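Long-range contacts in D-2-hydroxyacid dehydrogensase protein (Ketogulonicigenium vulgare, PDB 4LSW), which probably catalyses the reversible, nicotinamide-dependent reduction of 2-oxoacids to D-2-hydroxyacids: residues A105-V109 with E159-L164; M111-Q115 with N275-Q279; R146-G152 with V198-T204; A191-R196 with D218-L223; G224-I230 with G250-A256. One frame throughout, in Å; residues are numbered along the deposited sequence.

Contact 1 opens first along the chain and closes between helix 101-116 and helix 155-165. Contact 2 opens further along helix 101-116. It closes the longest loop, at edge strand 276-278, and crosses contact 1. Contacts 3, 4 and 5 are nested inside that loop. Contact 3 pairs strands 147-151 and 200-203, and it crosses both contact 1 and contact 4. Contact 4 packs the helices before and after strand 200-203. Contact 5 comes in series after contacts 3 and 4 and pairs strands 228-231 and 254-257. Contacts 3 and 5 thus join strands within the seven-stranded parallel sheet of the nucleotide-binding domain, contacts 1 and 4 join helix to helix, and contact 2 joins helix to strand.

Contact 1 (A105-V109 with E159-L164); sequences ADLGV and EVARRL
Ala105, Asp106 and Val109 of helix 101-116 meet the helix 155-165 of a Rossmann-type domain, chiefly at Val160 and Arg163. The helix 155-165 directly follows strand 147-151 and a glycine-rich turn. The two short axes approach to 9.0 Å and cross at -50°. Ala105 sits at the close point. Its CB lies 3.6 Å from Glu159 CB and 3.8 Å from Val160 CG2. The same methyl group rests over one face of the Arg163 guanidinium, offset toward its rim. Val109 CG2 touches the aliphatic base of the arginine at Arg163 CB, 3.9 Å away, and also reaches Leu164 CD2. CG2 stands anti to the carbonyl carbon of Val109, which turns this methyl group to the other helix.

The polar part is a salt-bridge network. Arg163 NE donates to Asp106 OD1 at 2.7 Å, and the oxygen lies in the guanidinium plane. Arg163 NH2 adds a weak bond to the same atom. Arg163 NH1 bonds Glu159 O at 2.9 Å from above the carbonyl plane. It also bonds Glu159 OE1 at 3.0 Å. Arg162 NH1 shares that carboxylate oxygen, on its syn lone pair. A leucine in place of Arg163 would probably leave Asp106 without its charged mate and Glu159 with Arg162 alone of the two arginines. Opposite charges thus alternate from Asp106 through Arg163 and Glu159 to Arg162. This should fix the guanidinium rotation while its flat face stays packed on a methyl group.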
# COMPACT_ATOMS: atom_id res chain seq x y z
N ALA A 105 5.76 4.26 -5.85
CA ALA A 105 7.18 4.14 -6.15
C ALA A 105 7.88 5.49 -5.95
O ALA A 105 8.99 5.53 -5.39
CB ALA A 105 7.38 3.63 -7.56
N ASP A 106 7.25 6.57 -6.39
CA ASP A 106 7.80 7.91 -6.16
C ASP A 106 8.07 8.15 -4.68
O ASP A 106 9.15 8.64 -4.33
CB ASP A 106 6.84 9.01 -6.65
CG ASP A 106 6.90 9.26 -8.15
OD1 ASP A 106 7.52 8.49 -8.91
OD2 ASP A 106 6.28 10.27 -8.56
N LEU A 107 7.12 7.84 -3.80
CA LEU A 107 7.32 8.15 -2.39
C LEU A 107 8.44 7.29 -1.80
O LEU A 107 9.26 7.78 -1.04
CB LEU A 107 6.05 8.03 -1.56
CG LEU A 107 6.23 8.65 -0.16
CD1 LEU A 107 6.25 10.18 -0.20
CD2 LEU A 107 5.20 8.16 0.87
N GLY A 108 8.50 6.02 -2.18
CA GLY A 108 9.56 5.15 -1.70
C GLY A 108 10.95 5.70 -2.00
O GLY A 108 11.81 5.79 -1.13
N VAL A 109 11.16 6.10 -3.25
CA VAL A 109 12.44 6.66 -3.65
C VAL A 109 12.71 8.00 -2.96
O VAL A 109 13.83 8.26 -2.51
CB VAL A 109 12.50 6.77 -5.18
CG1 VAL A 109 13.76 7.48 -5.61
CG2 VAL A 109 12.43 5.39 -5.78
N GLU A 159 8.63 -0.38 -10.73
CA GLU A 159 8.66 1.07 -10.86
C GLU A 159 9.73 1.69 -9.98
O GLU A 159 10.40 2.65 -10.39
CB GLU A 159 7.30 1.69 -10.56
CG GLU A 159 6.27 1.42 -11.64
CD GLU A 159 6.75 1.80 -13.02
OE1 GLU A 159 7.20 2.95 -13.22
OE2 GLU A 159 6.68 0.94 -13.93
N VAL A 160 9.91 1.16 -8.77
CA VAL A 160 11.01 1.62 -7.93
C VAL A 160 12.36 1.43 -8.63
O VAL A 160 13.17 2.36 -8.70
CB VAL A 160 11.01 0.90 -6.55
CG1 VAL A 160 12.33 1.14 -5.80
CG2 VAL A 160 9.81 1.36 -5.72
N ALA A 161 12.59 0.23 -9.16
CA ALA A 161 13.85 -0.05 -9.83
C ALA A 161 14.11 0.89 -11.01
O ALA A 161 15.25 1.30 -11.22
CB ALA A 161 13.87 -1.51 -10.28
N ARG A 162 13.07 1.23 -11.76
CA ARG A 162 13.22 2.14 -12.90
C ARG A 162 13.72 3.50 -12.43
O ARG A 162 14.59 4.11 -13.06
CB ARG A 162 11.92 2.29 -13.68
CG ARG A 162 11.51 1.01 -14.39
CD ARG A 162 10.18 1.17 -15.11
NE ARG A 162 10.34 2.05 -16.27
CZ ARG A 162 9.67 3.17 -16.46
NH1 ARG A 162 8.76 3.58 -15.59
NH2 ARG A 162 9.91 3.90 -17.55
N ARG A 163 13.17 3.96 -11.30
CA ARG A 163 13.59 5.24 -10.72
C ARG A 163 15.02 5.16 -10.19
O ARG A 163 15.80 6.10 -10.34
CB ARG A 163 12.62 5.68 -9.62
CG ARG A 163 11.29 6.20 -10.16
CD ARG A 163 10.17 5.81 -9.22
NE ARG A 163 8.90 6.35 -9.70
CZ ARG A 163 8.19 5.83 -10.69
NH1 ARG A 163 8.62 4.75 -11.33
NH2 ARG A 163 7.05 6.40 -11.05
N LEU A 164 15.37 4.04 -9.56
CA LEU A 164 16.73 3.87 -9.04
C LEU A 164 17.77 3.85 -10.15
O LEU A 164 18.91 4.29 -9.95
CB LEU A 164 16.84 2.61 -8.20
CG LEU A 164 15.93 2.51 -6.98
CD1 LEU A 164 16.03 1.12 -6.36
CD2 LEU A 164 16.23 3.62 -5.96

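Contact 2 (M111-Q115 with N275-Q279); sequences MMLAQ and NVLLQ
Met111, Ala114 and Gln115 lie on a helix that runs at 131° to strand 276-278, with the two short axes 9.3 Å apart. Leu277 fills the middle. Its CG is anti to the backbone N (chi1 -179°), which sends the isobutyl group to the helix. Leu277 CD2 lies 4.0 Å from Met111 CB and 4.3 Å from Ala114 CB. Gln115 slides past Leu277 in the opposite direction, and its OE1 comes 3.3 Å from Leu277 CB.

The other end is held by Gln279. Its CG lies 4.1 Å from Met111 SD, and the methyl group Met111 CE also touches it. The chain bends at chi2 (-79°), which lets Gln279 NE2 fold back to Leu278 O at 2.8 Å. Gln279 OE1 bonds His282. With an alanine here, His282 would probably lose this partner, and the sulfur end of Met111 would lose the CG it packs on. Asn275, just before the strand, turns its ND2 to Gly253 O, just before strand 254-257.

Leu277 thus carries the apolar packing against Met111 and Ala114, while the Gln115 amide oxygen lies against its CB. The Gln279 amide is bonded to Leu278 O and His282, and its CG is the part that meets Met111.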
# COMPACT_ATOMS: atom_id res chain seq x y z
N MET A 111 11.65 8.89 -0.07
CA MET A 111 11.97 8.57 1.31
C MET A 111 13.42 8.15 1.50
O MET A 111 14.07 8.57 2.45
CB MET A 111 11.02 7.48 1.82
CG MET A 111 9.60 7.99 2.06
SD MET A 111 8.36 6.70 2.26
CE MET A 111 8.91 5.86 3.76
N MET A 112 13.92 7.30 0.61
CA MET A 112 15.33 6.93 0.64
C MET A 112 16.22 8.17 0.57
O MET A 112 17.14 8.33 1.37
CB MET A 112 15.68 5.99 -0.52
CG MET A 112 17.19 5.81 -0.71
SD MET A 112 17.67 4.90 -2.19
CE MET A 112 17.06 6.03 -3.42
N LEU A 113 15.92 9.06 -0.38
CA LEU A 113 16.71 10.26 -0.55
C LEU A 113 16.63 11.16 0.68
O LEU A 113 17.65 11.67 1.15
CB LEU A 113 16.24 11.03 -1.79
CG LEU A 113 16.61 10.41 -3.13
CD1 LEU A 113 15.67 10.93 -4.20
CD2 LEU A 113 18.05 10.76 -3.46
N ALA A 114 15.42 11.35 1.20
CA ALA A 114 15.22 12.21 2.36
C ALA A 114 15.97 11.71 3.60
O ALA A 114 16.56 12.50 4.32
CB ALA A 114 13.74 12.38 2.66
N GLN A 115 15.94 10.40 3.83
CA GLN A 115 16.63 9.84 4.98
C GLN A 115 18.14 9.87 4.77
O GLN A 115 18.89 10.30 5.65
CB GLN A 115 16.16 8.41 5.26
CG GLN A 115 16.77 7.80 6.51
CD GLN A 115 16.53 8.63 7.76
OE1 GLN A 115 15.48 9.27 7.91
NE2 GLN A 115 17.49 8.62 8.67
N ASN A 275 17.11 7.47 13.88
CA ASN A 275 17.42 7.06 12.52
C ASN A 275 16.20 6.51 11.78
O ASN A 275 16.31 5.57 10.98
CB ASN A 275 18.50 5.98 12.55
CG ASN A 275 18.19 4.89 13.56
OD1 ASN A 275 17.27 5.02 14.36
ND2 ASN A 275 18.96 3.81 13.52
N VAL A 276 15.04 7.10 12.04
CA VAL A 276 13.80 6.64 11.43
C VAL A 276 13.02 7.79 10.82
O VAL A 276 12.72 8.78 11.49
CB VAL A 276 12.89 5.93 12.46
CG1 VAL A 276 11.57 5.57 11.83
CG2 VAL A 276 13.55 4.68 12.99
N LEU A 277 12.72 7.67 9.53
CA LEU A 277 11.82 8.60 8.86
C LEU A 277 10.40 8.06 8.90
O LEU A 277 10.12 6.97 8.39
CB LEU A 277 12.24 8.79 7.40
CG LEU A 277 11.36 9.76 6.61
CD1 LEU A 277 11.68 11.14 7.07
CD2 LEU A 277 11.59 9.62 5.10
N LEU A 278 9.48 8.81 9.51
CA LEU A 278 8.09 8.39 9.61
C LEU A 278 7.23 9.05 8.52
O LEU A 278 7.34 10.26 8.31
CB LEU A 278 7.54 8.77 10.98
CG LEU A 278 8.27 8.28 12.22
CD1 LEU A 278 7.76 9.03 13.46
CD2 LEU A 278 8.09 6.78 12.38
N GLN A 279 6.38 8.28 7.86
CA GLN A 279 5.36 8.84 6.96
C GLN A 279 3.99 8.20 7.22
O GLN A 279 3.90 7.00 7.50
CB GLN A 279 5.77 8.63 5.49
CG GLN A 279 7.07 9.30 5.09
CD GLN A 279 6.93 10.79 4.83
OE1 GLN A 279 6.53 11.21 3.73
NE2 GLN A 279 7.26 11.61 5.82

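Contact 3 (R146-G152 with V198-T204); sequences RRAGVLG and VDFLFVT
Asp199 is gripped side-on by the Arg147 guanidinium. Arg147 NE donates to Asp199 OD2 at 3.0 Å, and Arg147 NH2 donates to Asp199 OD1 at 2.8 Å. Both bonds are nearly straight and lie in the guanidinium plane, but they meet the carboxylate from above its own plane. The backbone Arg147 N takes the anti lone pair of OD2. Arg146 adds a long salt bridge through NH2, 3.5 Å from Asp199 OD1. Its NH1 bonds Arg142 O. A water donates to Asp199 OD2 and takes a weak bond from Arg146 NE. Arg147 O receives both Asp199 N and Phe200 N.

Further along, the parallel strands exchange regular bonds, such as Leu151 N to Phe202 O. At the far end Thr204 OG1 lies between its backbone N and carbonyl carbon (chi1 47°), which brings it to Gly152 O, 2.7 Å away, as a donor.

The missing side chain of Gly149 lets neighbours come close. Val198 CG1 lies 3.5 Å from Gly149 N, and Leu201 CD1 lies 3.6 Å from Gly149 O. Phe202 turns its ring edge to the same oxygen. Gly152 has backbone angles that call for glycine. It begins what looks like the GxGxxG turn that ends the first strand of a Rossmann fold, here beside the strand 200-203.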
# COMPACT_ATOMS: atom_id res chain seq x y z
N ARG A 146 25.29 3.84 -5.69
CA ARG A 146 25.44 2.86 -4.63
C ARG A 146 24.53 1.65 -4.89
O ARG A 146 23.94 1.55 -5.96
CB ARG A 146 25.21 3.51 -3.26
CG ARG A 146 26.25 4.62 -2.97
CD ARG A 146 26.10 5.22 -1.58
NE ARG A 146 26.38 4.25 -0.52
CZ ARG A 146 25.99 4.40 0.74
NH1 ARG A 146 25.30 5.47 1.11
NH2 ARG A 146 26.29 3.47 1.64
N ARG A 147 24.44 0.73 -3.93
CA ARG A 147 23.78 -0.54 -4.17
C ARG A 147 22.38 -0.56 -3.56
O ARG A 147 22.21 -0.23 -2.39
CB ARG A 147 24.62 -1.67 -3.58
CG ARG A 147 26.06 -1.73 -4.15
CD ARG A 147 26.93 -2.62 -3.27
NE ARG A 147 26.94 -2.15 -1.89
CZ ARG A 147 27.48 -2.82 -0.87
NH1 ARG A 147 28.06 -4.00 -1.08
NH2 ARG A 147 27.43 -2.31 0.35
N ALA A 148 21.39 -0.96 -4.36
CA ALA A 148 20.01 -1.02 -3.90
C ALA A 148 19.39 -2.36 -4.22
O ALA A 148 19.61 -2.90 -5.30
CB ALA A 148 19.19 0.12 -4.53
N GLY A 149 18.62 -2.88 -3.26
CA GLY A 149 17.91 -4.13 -3.46
C GLY A 149 16.43 -3.87 -3.39
O GLY A 149 15.96 -3.05 -2.60
N VAL A 150 15.68 -4.57 -4.23
CA VAL A 150 14.23 -4.47 -4.24
C VAL A 150 13.63 -5.84 -3.91
O VAL A 150 13.81 -6.81 -4.66
CB VAL A 150 13.72 -3.94 -5.59
CG1 VAL A 150 12.20 -3.79 -5.59
CG2 VAL A 150 14.39 -2.60 -5.91
N LEU A 151 12.93 -5.90 -2.77
CA LEU A 151 12.33 -7.15 -2.29
C LEU A 151 10.88 -7.20 -2.75
O LEU A 151 10.01 -6.50 -2.22
CB LEU A 151 12.43 -7.22 -0.76
CG LEU A 151 11.82 -8.46 -0.12
CD1 LEU A 151 12.44 -9.72 -0.71
CD2 LEU A 151 12.06 -8.42 1.37
N GLY A 152 10.65 -8.00 -3.78
CA GLY A 152 9.36 -8.03 -4.47
C GLY A 152 9.43 -7.15 -5.70
O GLY A 152 9.41 -5.93 -5.59
N VAL A 198 23.61 -4.94 -0.33
CA VAL A 198 23.08 -3.61 -0.70
C VAL A 198 23.15 -2.59 0.43
O VAL A 198 23.27 -2.95 1.60
CB VAL A 198 21.62 -3.68 -1.24
CG1 VAL A 198 21.54 -4.62 -2.41
CG2 VAL A 198 20.64 -4.08 -0.13
N ASP A 199 23.06 -1.31 0.05
CA ASP A 199 23.09 -0.21 0.98
C ASP A 199 21.68 0.29 1.32
O ASP A 199 21.47 0.90 2.36
CB ASP A 199 23.91 0.94 0.37
CG ASP A 199 25.30 0.49 -0.03
OD1 ASP A 199 26.05 0.09 0.88
OD2 ASP A 199 25.65 0.51 -1.24
N PHE A 200 20.72 0.01 0.44
CA PHE A 200 19.34 0.44 0.59
C PHE A 200 18.48 -0.74 0.18
O PHE A 200 18.71 -1.32 -0.88
CB PHE A 200 19.03 1.61 -0.36
CG PHE A 200 19.94 2.79 -0.20
CD1 PHE A 200 19.66 3.78 0.73
CD2 PHE A 200 21.07 2.92 -1.00
CE1 PHE A 200 20.49 4.89 0.87
CE2 PHE A 200 21.92 4.03 -0.85
CZ PHE A 200 21.62 5.01 0.07
N LEU A 201 17.52 -1.12 1.01
CA LEU A 201 16.62 -2.23 0.69
C LEU A 201 15.17 -1.75 0.70
O LEU A 201 14.68 -1.25 1.73
CB LEU A 201 16.76 -3.37 1.71
CG LEU A 201 15.86 -4.59 1.51
CD1 LEU A 201 16.19 -5.29 0.20
CD2 LEU A 201 16.00 -5.55 2.69
N PHE A 202 14.50 -1.88 -0.43
CA PHE A 202 13.10 -1.49 -0.54
C PHE A 202 12.22 -2.70 -0.36
O PHE A 202 12.43 -3.72 -1.03
CB PHE A 202 12.83 -0.88 -1.92
CG PHE A 202 13.46 0.47 -2.12
CD1 PHE A 202 14.80 0.58 -2.50
CD2 PHE A 202 12.72 1.62 -1.92
CE1 PHE A 202 15.39 1.82 -2.68
CE2 PHE A 202 13.31 2.87 -2.11
CZ PHE A 202 14.64 2.96 -2.49
N VAL A 203 11.23 -2.60 0.52
CA VAL A 203 10.28 -3.69 0.71
C VAL A 203 9.01 -3.36 -0.05
O VAL A 203 8.26 -2.44 0.33
CB VAL A 203 9.98 -3.92 2.19
CG1 VAL A 203 9.06 -5.12 2.35
CG2 VAL A 203 11.28 -4.14 2.94
N THR A 204 8.81 -4.08 -1.14
CA THR A 204 7.72 -3.84 -2.08
C THR A 204 7.05 -5.18 -2.38
O THR A 204 6.86 -5.55 -3.53
CB THR A 204 8.23 -3.16 -3.37
OG1 THR A 204 9.40 -3.85 -3.85
CG2 THR A 204 8.62 -1.73 -3.08
O HOH W 1 28.27 1.66 -1.38

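Contact 4 (A191-R196 with D218-L223); sequences AVTLAR and DVIEAL
Ala195 and Ala222 bring two helices of the Rossmann-type domain together on one face of its parallel sheet. Helices 191-196 and 217-223 lie before and after strand 200-203. Their short axes run 16° from parallel and approach to 7.5 Å, a close spacing made possible by small residues.

The tight part centres on the alanines and Val219. Ala195 CB touches Val219 O at 3.5 Å and Ala222 CB at 4.0 Å. Ala222 CB in turn lies 3.5 Å from Val192 O, with Val192 CG1 beside it. Val219 turns both methyl groups to the neighbour. Its CG2, anti to the carbonyl carbon, meets Ala191 CB at 3.6 Å and Val192 CG2 at 3.7 Å. Its CG1 meets Ala195 CB. Leu223 adds its CB to Ala195, then sends its end to Leu201 of the sheet.

Only the Asp218 and Arg196 side chains are looser, at the exposed margin. Val192 CG2 also reaches Asp218 CB, at 3.9 Å. Both residues take part through their first carbons rather than through their charged ends. Across the two segments the contact is held by apolar packing and one CH-to-oxygen approach. At that spot the CA of Arg196 points its hydrogen at Ala222 O, 3.4 Å away, with an angle of 155° at the hydrogen.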
# COMPACT_ATOMS: atom_id res chain seq x y z
N ALA A 191 15.95 -13.14 0.69
CA ALA A 191 16.07 -11.78 1.22
C ALA A 191 17.36 -11.53 2.00
O ALA A 191 17.87 -10.42 1.98
CB ALA A 191 14.86 -11.43 2.06
N VAL A 192 17.89 -12.55 2.67
CA VAL A 192 19.12 -12.37 3.42
C VAL A 192 20.29 -12.03 2.51
O VAL A 192 21.02 -11.06 2.75
CB VAL A 192 19.47 -13.60 4.29
CG1 VAL A 192 20.86 -13.46 4.89
CG2 VAL A 192 18.44 -13.76 5.38
N THR A 193 20.44 -12.81 1.44
CA THR A 193 21.50 -12.57 0.46
C THR A 193 21.31 -11.23 -0.23
O THR A 193 22.27 -10.49 -0.44
CB THR A 193 21.53 -13.68 -0.60
OG1 THR A 193 21.62 -14.95 0.05
CG2 THR A 193 22.71 -13.49 -1.53
N LEU A 194 20.06 -10.91 -0.56
CA LEU A 194 19.76 -9.63 -1.19
C LEU A 194 20.26 -8.49 -0.30
O LEU A 194 20.97 -7.58 -0.74
CB LEU A 194 18.25 -9.49 -1.41
CG LEU A 194 17.77 -8.19 -2.06
CD1 LEU A 194 18.29 -8.11 -3.47
CD2 LEU A 194 16.26 -8.13 -2.03
N ALA A 195 19.89 -8.56 0.98
CA ALA A 195 20.22 -7.50 1.92
C ALA A 195 21.71 -7.36 2.16
O ALA A 195 22.23 -6.25 2.33
CB ALA A 195 19.50 -7.76 3.23
N ARG A 196 22.40 -8.50 2.21
CA ARG A 196 23.83 -8.52 2.50
C ARG A 196 24.64 -7.61 1.58
O ARG A 196 25.58 -6.95 2.03
CB ARG A 196 24.36 -9.96 2.41
CG ARG A 196 25.84 -10.08 2.77
CD ARG A 196 26.36 -11.49 2.54
NE ARG A 196 25.99 -12.00 1.22
CZ ARG A 196 26.82 -12.11 0.19
NH1 ARG A 196 28.10 -11.76 0.32
NH2 ARG A 196 26.39 -12.58 -0.98
N ASP A 218 17.42 -11.82 10.65
CA ASP A 218 18.53 -12.17 9.77
C ASP A 218 18.64 -11.22 8.57
O ASP A 218 19.75 -10.82 8.20
CB ASP A 218 18.45 -13.64 9.31
CG ASP A 218 18.75 -14.61 10.44
OD1 ASP A 218 19.43 -14.22 11.40
OD2 ASP A 218 18.30 -15.77 10.33
N VAL A 219 17.50 -10.87 7.97
CA VAL A 219 17.52 -9.95 6.83
C VAL A 219 17.99 -8.58 7.29
O VAL A 219 18.83 -7.95 6.65
CB VAL A 219 16.14 -9.83 6.18
CG1 VAL A 219 16.14 -8.74 5.10
CG2 VAL A 219 15.75 -11.17 5.59
N ILE A 220 17.45 -8.13 8.42
CA ILE A 220 17.78 -6.82 8.97
C ILE A 220 19.26 -6.73 9.31
O ILE A 220 19.93 -5.73 9.03
CB ILE A 220 16.89 -6.51 10.19
CG1 ILE A 220 15.43 -6.35 9.73
CG2 ILE A 220 17.39 -5.25 10.88
CD1 ILE A 220 14.42 -6.39 10.86
N GLU A 221 19.80 -7.80 9.90
CA GLU A 221 21.21 -7.81 10.27
C GLU A 221 22.12 -7.82 9.05
O GLU A 221 23.18 -7.19 9.04
CB GLU A 221 21.52 -9.00 11.19
CG GLU A 221 20.94 -8.79 12.58
CD GLU A 221 21.49 -9.75 13.61
OE1 GLU A 221 22.08 -10.79 13.24
OE2 GLU A 221 21.30 -9.44 14.80
N ALA A 222 21.70 -8.53 8.02
CA ALA A 222 22.44 -8.56 6.77
C ALA A 222 22.43 -7.20 6.07
O ALA A 222 23.40 -6.83 5.41
CB ALA A 222 21.91 -9.67 5.85
N LEU A 223 21.33 -6.46 6.21
CA LEU A 223 21.24 -5.12 5.65
C LEU A 223 22.31 -4.24 6.31
O LEU A 223 22.99 -3.47 5.62
CB LEU A 223 19.84 -4.55 5.84
CG LEU A 223 19.52 -3.19 5.23
CD1 LEU A 223 20.03 -3.15 3.78
CD2 LEU A 223 18.03 -2.96 5.30

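Contact 5 (G224-I230 with G250-A256); sequences GPEGMLI and GRLGSAA
Met228 and Ser254 open the parallel pairing of a beta-alpha-beta unit in the Rossmann-type domain. Strand 228-231 leads through helix 240-249 to strand 254-257 beside it. Leu229 N donates to Ser254 O at 3.0 Å, and Leu229 O receives Ala256 N at 2.8 Å.

The Met228 side chain runs past the serine hydroxyl. Met228 CB lies 3.4 Å from Ser254 OG. CG, anti to the backbone N (chi1 178°), comes to 3.3 Å from the same oxygen. SD is more distant. The chain then bends at chi3, and the methyl CE returns to 3.5 Å from Ser254 OG. CE also packs on Phe200 of the neighbouring strand. CB, CG and CE thus lie along the hydroxyl oxygen.

On the other face of the sheet Leu252 CD2 touches Leu229 CB. Before the strands, a type I turn from Gly224 to Gly227 sits against 250-253. Gly224 O takes Gly227 N and Gly253 N from opposite faces of its plane. Gly253 lies so close to this turn that a CB there would clash with Pro225 O and Gly227 O. A water donates to Gly227 O and also hydrogen-bonds Ser254 OG, 2.9 Å away.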
# COMPACT_ATOMS: atom_id res chain seq x y z
N GLY A 224 22.47 -4.35 7.62
CA GLY A 224 23.70 -3.91 8.25
C GLY A 224 23.73 -2.51 8.82
O GLY A 224 22.79 -1.72 8.66
N PRO A 225 24.83 -2.18 9.50
CA PRO A 225 24.91 -0.97 10.32
C PRO A 225 24.89 0.33 9.54
O PRO A 225 24.66 1.39 10.13
CB PRO A 225 26.25 -1.12 11.06
CG PRO A 225 27.03 -2.13 10.27
CD PRO A 225 25.99 -3.07 9.71
N GLU A 226 25.16 0.25 8.24
CA GLU A 226 25.06 1.43 7.39
C GLU A 226 24.07 1.20 6.26
O GLU A 226 24.08 1.93 5.27
CB GLU A 226 26.44 1.82 6.87
CG GLU A 226 27.38 2.20 8.01
CD GLU A 226 28.72 2.74 7.57
OE1 GLU A 226 28.89 3.07 6.38
OE2 GLU A 226 29.62 2.83 8.44
N GLY A 227 23.22 0.20 6.42
CA GLY A 227 22.15 -0.04 5.48
C GLY A 227 20.89 0.67 5.90
O GLY A 227 20.73 1.05 7.07
N MET A 228 19.98 0.84 4.95
CA MET A 228 18.72 1.51 5.17
C MET A 228 17.57 0.65 4.65
O MET A 228 17.62 0.15 3.52
CB MET A 228 18.72 2.86 4.45
CG MET A 228 17.41 3.59 4.60
SD MET A 228 17.27 5.07 3.58
CE MET A 228 18.75 5.92 4.10
N LEU A 229 16.54 0.48 5.47
CA LEU A 229 15.35 -0.24 5.09
C LEU A 229 14.24 0.75 4.74
O LEU A 229 13.95 1.65 5.53
CB LEU A 229 14.89 -1.13 6.25
CG LEU A 229 13.70 -2.05 5.95
CD1 LEU A 229 14.09 -3.19 5.01
CD2 LEU A 229 13.10 -2.59 7.26
N ILE A 230 13.65 0.61 3.55
CA ILE A 230 12.53 1.47 3.16
C ILE A 230 11.30 0.62 2.96
O ILE A 230 11.30 -0.26 2.11
CB ILE A 230 12.82 2.26 1.86
CG1 ILE A 230 14.09 3.11 2.00
CG2 ILE A 230 11.63 3.14 1.49
CD1 ILE A 230 15.35 2.44 1.43
N GLY A 250 22.11 -0.30 16.63
CA GLY A 250 23.02 0.07 15.56
C GLY A 250 23.30 -1.06 14.58
O GLY A 250 24.14 -0.91 13.70
N ARG A 251 22.62 -2.19 14.74
CA ARG A 251 22.75 -3.30 13.81
C ARG A 251 22.13 -2.98 12.44
O ARG A 251 22.52 -3.56 11.42
CB ARG A 251 22.16 -4.59 14.38
CG ARG A 251 23.01 -5.25 15.46
CD ARG A 251 22.39 -6.53 16.01
NE ARG A 251 21.24 -6.23 16.88
CZ ARG A 251 19.99 -6.62 16.66
NH1 ARG A 251 19.03 -6.27 17.50
NH2 ARG A 251 19.69 -7.37 15.61
N LEU A 252 21.16 -2.07 12.42
CA LEU A 252 20.63 -1.51 11.18
C LEU A 252 20.86 -0.02 11.24
O LEU A 252 20.60 0.61 12.27
CB LEU A 252 19.13 -1.77 11.05
CG LEU A 252 18.51 -1.14 9.78
CD1 LEU A 252 19.17 -1.71 8.52
CD2 LEU A 252 17.03 -1.37 9.76
N GLY A 253 21.32 0.55 10.13
CA GLY A 253 21.65 1.96 10.09
C GLY A 253 20.47 2.91 10.21
O GLY A 253 20.51 3.86 10.99
N SER A 254 19.42 2.66 9.43
CA SER A 254 18.26 3.55 9.41
C SER A 254 17.08 2.89 8.73
O SER A 254 17.22 1.86 8.07
CB SER A 254 18.60 4.88 8.72
OG SER A 254 18.93 4.67 7.36
N ALA A 255 15.91 3.50 8.88
CA ALA A 255 14.70 3.02 8.25
C ALA A 255 13.83 4.19 7.84
O ALA A 255 13.84 5.24 8.48
CB ALA A 255 13.94 2.10 9.20
N ALA A 256 13.07 3.98 6.77
CA ALA A 256 12.08 4.95 6.33
C ALA A 256 10.80 4.17 6.11
O ALA A 256 10.75 3.26 5.30
CB ALA A 256 12.55 5.62 5.04
O HOH W 2 24.72 1.57 12.80
O HOH W 3 21.74 3.93 7.10